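Local coordinates for protein adenosyl-chloride synthase (Thermotoga maritima, PDB 2ZBV) that probably acts on S-adenosyl-L-methionine as a member of the SAM hydrolase and SAM-dependent halogenase family, and binds adenosine, at residues R109-R114 against E146-R151; I78-K83 against Y103-I108. All blocks are in the same frame, centred on the assembly; numbering follows the deposited sequence.

Interaction 1: residues R109-R114 against E146-R151; sequences REIENR and ERVGDR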
loop_
_atom_site.group_PDB
_atom_site.type_symbol
_atom_site.label_atom_id
_atom_site.label_comp_id
_atom_site.label_asym_id
_atom_site.label_seq_id
_atom_site.Cartn_x
_atom_site.Cartn_y
_atom_site.Cartn_z
ATOM N N ARG A 109 -9.320 -22.750 19.499
ATOM C CA ARG A 109 -9.869 -23.811 18.656
ATOM C C ARG A 109 -8.889 -24.156 17.541
ATOM O O ARG A 109 -8.179 -23.283 17.035
ATOM C CB ARG A 109 -11.162 -23.343 17.987
ATOM C CG ARG A 109 -12.285 -22.992 18.927
ATOM C CD ARG A 109 -13.046 -24.230 19.297
ATOM N NE ARG A 109 -13.982 -23.981 20.380
ATOM C CZ ARG A 109 -14.791 -24.904 20.884
ATOM N NH1 ARG A 109 -14.778 -26.132 20.388
ATOM N NH2 ARG A 109 -15.593 -24.603 21.894
ATOM N N GLU A 110 -8.839 -25.427 17.162
ATOM C CA GLU A 110 -7.992 -25.805 16.050
ATOM C C GLU A 110 -8.935 -25.778 14.855
ATOM O O GLU A 110 -10.103 -26.159 14.967
ATOM C CB GLU A 110 -7.404 -27.204 16.235
ATOM C CG GLU A 110 -6.717 -27.724 14.971
ATOM C CD GLU A 110 -5.798 -28.899 15.235
ATOM O OE1 GLU A 110 -5.990 -29.587 16.262
ATOM O OE2 GLU A 110 -4.889 -29.139 14.406
ATOM N N ILE A 111 -8.449 -25.288 13.725
ATOM C CA ILE A 111 -9.265 -25.224 12.530
ATOM C C ILE A 111 -9.309 -26.631 11.928
ATOM O O ILE A 111 -8.335 -27.095 11.338
ATOM C CB ILE A 111 -8.668 -24.215 11.516
ATOM C CG1 ILE A 111 -8.644 -22.812 12.148
ATOM C CG2 ILE A 111 -9.478 -24.214 10.227
ATOM C CD1 ILE A 111 -8.020 -21.731 11.278
ATOM N N GLU A 112 -10.440 -27.309 12.099
ATOM C CA GLU A 112 -10.601 -28.667 11.591
ATOM C C GLU A 112 -11.785 -28.801 10.646
ATOM O O GLU A 112 -11.848 -29.737 9.853
ATOM C CB GLU A 112 -10.787 -29.637 12.757
ATOM C CG GLU A 112 -9.682 -29.590 13.794
ATOM C CD GLU A 112 -9.974 -30.488 14.981
ATOM O OE1 GLU A 112 -11.026 -30.298 15.626
ATOM O OE2 GLU A 112 -9.153 -31.383 15.272
ATOM N N ASN A 113 -12.725 -27.865 10.730
ATOM C CA ASN A 113 -13.911 -27.903 9.882
ATOM C C ASN A 113 -13.565 -27.582 8.440
ATOM O O ASN A 113 -13.575 -26.419 8.035
ATOM C CB ASN A 113 -14.956 -26.905 10.378
ATOM C CG ASN A 113 -16.311 -27.131 9.749
ATOM O OD1 ASN A 113 -16.416 -27.709 8.664
ATOM N ND2 ASN A 113 -17.359 -26.667 10.418
ATOM N N ARG A 114 -13.287 -28.620 7.658
ATOM C CA ARG A 114 -12.919 -28.451 6.259
ATOM C C ARG A 114 -13.990 -27.763 5.420
ATOM O O ARG A 114 -13.711 -27.289 4.319
ATOM C CB ARG A 114 -12.578 -29.810 5.641
ATOM C CG ARG A 114 -11.469 -30.555 6.367
ATOM C CD ARG A 114 -11.087 -31.835 5.631
ATOM N NE ARG A 114 -10.282 -31.570 4.443
ATOM C CZ ARG A 114 -9.010 -31.179 4.476
ATOM N NH1 ARG A 114 -8.395 -31.009 5.639
ATOM N NH2 ARG A 114 -8.351 -30.960 3.346
ATOM N N GLU A 146 -17.221 -22.473 18.035
ATOM C CA GLU A 146 -17.194 -23.922 18.224
ATOM C C GLU A 146 -17.254 -24.698 16.913
ATOM O O GLU A 146 -16.876 -25.867 16.860
ATOM C CB GLU A 146 -18.373 -24.347 19.095
ATOM C CG GLU A 146 -19.702 -23.899 18.519
ATOM C CD GLU A 146 -20.875 -24.318 19.366
ATOM O OE1 GLU A 146 -20.802 -24.144 20.602
ATOM O OE2 GLU A 146 -21.871 -24.809 18.794
ATOM N N ARG A 147 -17.737 -24.048 15.862
ATOM C CA ARG A 147 -17.858 -24.683 14.558
ATOM C C ARG A 147 -16.524 -24.775 13.810
ATOM O O ARG A 147 -16.427 -25.452 12.787
ATOM C CB ARG A 147 -18.868 -23.920 13.702
ATOM C CG ARG A 147 -20.245 -23.777 14.335
ATOM C CD ARG A 147 -20.944 -25.115 14.478
ATOM N NE ARG A 147 -21.011 -25.824 13.204
ATOM C CZ ARG A 147 -20.407 -26.986 12.976
ATOM N NH1 ARG A 147 -19.702 -27.562 13.940
ATOM N NH2 ARG A 147 -20.499 -27.571 11.790
ATOM N N VAL A 148 -15.500 -24.091 14.312
ATOM C CA VAL A 148 -14.191 -24.130 13.664
ATOM C C VAL A 148 -13.500 -25.468 13.927
ATOM O O VAL A 148 -12.794 -25.983 13.066
ATOM C CB VAL A 148 -13.277 -22.979 14.164
ATOM C CG1 VAL A 148 -11.876 -23.125 13.580
ATOM C CG2 VAL A 148 -13.876 -21.634 13.765
ATOM N N GLY A 149 -13.712 -26.023 15.120
ATOM C CA GLY A 149 -13.102 -27.293 15.477
ATOM C C GLY A 149 -13.041 -27.507 16.978
ATOM O O GLY A 149 -13.704 -26.799 17.738
ATOM N N ASP A 150 -12.243 -28.478 17.414
ATOM C CA ASP A 150 -12.119 -28.780 18.838
ATOM C C ASP A 150 -11.220 -27.785 19.561
ATOM O O ASP A 150 -10.362 -27.143 18.943
ATOM C CB ASP A 150 -11.543 -30.184 19.041
ATOM C CG ASP A 150 -12.203 -31.222 18.155
ATOM O OD1 ASP A 150 -13.445 -31.176 18.004
ATOM O OD2 ASP A 150 -11.477 -32.090 17.615
ATOM N N ARG A 151 -11.413 -27.672 20.872
ATOM C CA ARG A 151 -10.607 -26.777 21.695
ATOM C C ARG A 151 -9.197 -27.320 21.880
ATOM O O ARG A 151 -8.954 -28.516 21.740
ATOM C CB ARG A 151 -11.214 -26.609 23.092
ATOM C CG ARG A 151 -12.536 -25.882 23.166
ATOM C CD ARG A 151 -12.790 -25.450 24.604
ATOM N NE ARG A 151 -14.091 -24.814 24.779
ATOM C CZ ARG A 151 -15.235 -25.477 24.928
ATOM N NH1 ARG A 151 -15.241 -26.806 24.929
ATOM N NH2 ARG A 151 -16.373 -24.812 25.081
HETATM O O HOH W 1 -20.305 -27.272 9.180
#
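Arg-109 and Arg-151 form a single beta bridge on the outer edge of strand 105-110, where the turn 146-151 comes alongside. Glu-110 N donates to Asp-150 O (2.9 Å). Bent at chi2 (-85°), the Arg-109 chain slides its guanidinium between two carbons, Glu-146 CA over one face and Arg-151 CG over the other. From there NH1 reaches Gly-149 O at 2.9 Å, in the carbonyl plane, and NE makes a salt bridge to Glu-107. Arg-109 NH2 sits over the guanidinium face of Arg-151, 3.2 Å from its CZ; Glu-107, also in a long, weak ion pair with Arg-151, probably offsets part of this like charge. A leucine in place of Arg-109 would probably cost Gly-149 O its side-chain donor and Glu-107 its salt bridge, and open a gap between Glu-146 and Arg-151. Gly-149 is needed: a CB would clash with Glu-110 O and jam against the preceding carbonyl O. Glu-112 OE1 takes Asp-150 N (2.8 Å) from above its carboxylate plane. Val-148 O is gripped twice, by Glu-112 N and Asn-113 N, and Asn-113 ND2 meets Arg-147 O in the amide plane. Inward, Ile-111 CG1 packs on Val-148 CG1 (3.5 Å), and both side chains rest against helix 127-140 and Val-79 of strand 77-82.

Interaction 2: residues I78-K83 against Y103-I108; sequences IVMKTK and YGVAEI
Met-80, a selenomethionine, and Val-105 cross at about a right angle; Met-80 is on the same face of the sheet as Ile-108. The Met-80 chain leaves with CG anti to the backbone N and turns at chi3 (-86°), which lays CE against Val-105 CG2 at 3.9 Å; Ile-108 CD1 lies a little farther from the same methyl. Ala-100 of helix 97-103 touches both Met-80 and Val-105.

On the other face Lys-81 and Glu-107 stand as neighbours, both extended, but NZ and OE1 do not meet, and the Glu-107 carboxylate turns to Arg-109 instead. Thr-82 crosses Tyr-103 obliquely, CB to CB at 3.7 Å; their hydroxyls are bound away from each other, to Asn-84 and Ser-54. Lys-83 stretches its methylenes past the backbone of Gly-104, with CB 3.3 Å from Tyr-103 O and CE 3.4 Å from Val-105 O. A CB on Gly-104 would crowd Lys-83 CD, and at this residue's positive phi, just past the helix, it would also jam against the preceding carbonyl O.

The main chains hold this order through Lys-81 N to Glu-107 O (2.8 Å) and Lys-83 N to Gly-104 O. Between them Lys-81 O accepts two donors, Ala-106 N at 2.8 Å and Glu-107 N at 3.2 Å. With Ala-106 and Glu-107 both opposite Lys-81, this is a classic beta bulge in an antiparallel strand pair at the margin of the N-terminal domain's mixed sheet.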
loop_
_atom_site.group_PDB
_atom_site.type_symbol
_atom_site.label_atom_id
_atom_site.label_comp_id
_atom_site.label_asym_id
_atom_site.label_seq_id
_atom_site.Cartn_x
_atom_site.Cartn_y
_atom_site.Cartn_z
ATOM N N ILE A 78 -4.980 -22.260 14.002
ATOM C CA ILE A 78 -5.881 -22.010 15.122
ATOM C C ILE A 78 -6.690 -20.721 15.069
ATOM O O ILE A 78 -6.466 -19.852 14.224
ATOM C CB ILE A 78 -5.089 -21.971 16.459
ATOM C CG1 ILE A 78 -4.085 -20.813 16.425
ATOM C CG2 ILE A 78 -4.337 -23.275 16.681
ATOM C CD1 ILE A 78 -3.388 -20.562 17.752
ATOM N N VAL A 79 -7.647 -20.624 15.992
ATOM C CA VAL A 79 -8.493 -19.442 16.151
ATOM C C VAL A 79 -8.543 -19.221 17.661
ATOM O O VAL A 79 -8.963 -20.105 18.413
ATOM C CB VAL A 79 -9.940 -19.640 15.632
ATOM C CG1 VAL A 79 -10.762 -18.406 15.961
ATOM C CG2 VAL A 79 -9.950 -19.868 14.127
HETATM N N MSE A 80 -8.098 -18.047 18.100
HETATM C CA MSE A 80 -8.068 -17.721 19.522
HETATM C C MSE A 80 -9.069 -16.628 19.865
HETATM O O MSE A 80 -9.327 -15.720 19.063
HETATM C CB MSE A 80 -6.653 -17.270 19.925
HETATM C CG MSE A 80 -6.490 -16.865 21.397
HETATM SE SE MSE A 80 -4.832 -15.936 21.767
HETATM C CE MSE A 80 -3.703 -17.449 22.070
ATOM N N LYS A 81 -9.658 -16.742 21.051
ATOM C CA LYS A 81 -10.601 -15.745 21.535
ATOM C C LYS A 81 -9.974 -15.195 22.805
ATOM O O LYS A 81 -9.653 -15.946 23.730
ATOM C CB LYS A 81 -11.958 -16.366 21.859
ATOM C CG LYS A 81 -13.000 -15.349 22.312
ATOM C CD LYS A 81 -14.264 -16.036 22.817
ATOM C CE LYS A 81 -15.237 -15.034 23.428
ATOM N NZ LYS A 81 -16.364 -15.725 24.141
ATOM N N THR A 82 -9.765 -13.886 22.835
ATOM C CA THR A 82 -9.166 -13.249 23.992
ATOM C C THR A 82 -10.260 -12.737 24.915
ATOM O O THR A 82 -11.389 -12.493 24.484
ATOM C CB THR A 82 -8.220 -12.103 23.563
ATOM O OG1 THR A 82 -8.852 -11.305 22.559
ATOM C CG2 THR A 82 -6.935 -12.675 23.008
ATOM N N LYS A 83 -9.924 -12.569 26.187
ATOM C CA LYS A 83 -10.912 -12.128 27.163
ATOM C C LYS A 83 -11.488 -10.734 26.956
ATOM O O LYS A 83 -12.365 -10.312 27.705
ATOM C CB LYS A 83 -10.340 -12.277 28.568
ATOM C CG LYS A 83 -10.099 -13.735 28.925
ATOM C CD LYS A 83 -9.477 -13.907 30.294
ATOM C CE LYS A 83 -9.369 -15.382 30.642
ATOM N NZ LYS A 83 -8.687 -15.603 31.941
ATOM N N TYR A 103 -4.199 -9.669 26.858
ATOM C CA TYR A 103 -5.646 -9.727 27.024
ATOM C C TYR A 103 -6.152 -10.956 27.773
ATOM O O TYR A 103 -7.275 -10.959 28.267
ATOM C CB TYR A 103 -6.349 -9.690 25.661
ATOM C CG TYR A 103 -6.077 -8.476 24.793
ATOM C CD1 TYR A 103 -6.077 -7.185 25.331
ATOM C CD2 TYR A 103 -5.906 -8.613 23.415
ATOM C CE1 TYR A 103 -5.920 -6.064 24.510
ATOM C CE2 TYR A 103 -5.748 -7.500 22.585
ATOM C CZ TYR A 103 -5.762 -6.230 23.138
ATOM O OH TYR A 103 -5.676 -5.132 22.311
ATOM N N GLY A 104 -5.338 -12.002 27.840
ATOM C CA GLY A 104 -5.778 -13.221 28.493
ATOM C C GLY A 104 -6.501 -14.083 27.468
ATOM O O GLY A 104 -7.216 -13.570 26.609
ATOM N N VAL A 105 -6.322 -15.396 27.560
ATOM C CA VAL A 105 -6.938 -16.323 26.618
ATOM C C VAL A 105 -8.255 -16.887 27.136
ATOM O O VAL A 105 -8.304 -17.499 28.201
ATOM C CB VAL A 105 -5.989 -17.501 26.314
ATOM C CG1 VAL A 105 -6.619 -18.425 25.283
ATOM C CG2 VAL A 105 -4.647 -16.968 25.821
ATOM N N ALA A 106 -9.321 -16.688 26.368
ATOM C CA ALA A 106 -10.630 -17.185 26.756
ATOM C C ALA A 106 -10.878 -18.578 26.178
ATOM O O ALA A 106 -11.431 -19.452 26.846
ATOM C CB ALA A 106 -11.714 -16.220 26.280
ATOM N N GLU A 107 -10.449 -18.790 24.939
ATOM C CA GLU A 107 -10.664 -20.070 24.277
ATOM C C GLU A 107 -9.822 -20.192 23.014
ATOM O O GLU A 107 -9.615 -19.203 22.310
ATOM C CB GLU A 107 -12.140 -20.192 23.909
ATOM C CG GLU A 107 -12.547 -21.469 23.215
ATOM C CD GLU A 107 -14.026 -21.465 22.866
ATOM O OE1 GLU A 107 -14.842 -21.120 23.749
ATOM O OE2 GLU A 107 -14.380 -21.803 21.718
ATOM N N ILE A 108 -9.350 -21.408 22.736
ATOM C CA ILE A 108 -8.553 -21.684 21.544
ATOM C C ILE A 108 -9.139 -22.893 20.807
ATOM O O ILE A 108 -9.413 -23.930 21.415
ATOM C CB ILE A 108 -7.094 -22.024 21.885
ATOM C CG1 ILE A 108 -6.503 -20.983 22.831
ATOM C CG2 ILE A 108 -6.271 -22.072 20.604
ATOM C CD1 ILE A 108 -5.119 -21.363 23.341
#

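From the N terminus, strand 77-82 is followed by strand 87-91 and helix 97-103 before the chain returns as strand 105-110, and interaction 2 closes that excursion. The same strand then runs straight into interaction 1, whose larger loop carries helix 127-140 and comes back at 146-151. The two loops follow in series, neither enclosing nor crossing the other. They meet on strand 105-110: one edge pairs with strand 77-82, the other takes the returning turn. At the junction Arg-109 N lies 2.9 Å from Val-79 O, a probable hydrogen bond, and Arg-151 CB packs on Ile-108 O. Together they tie the sheet's last strand to helix 127-140.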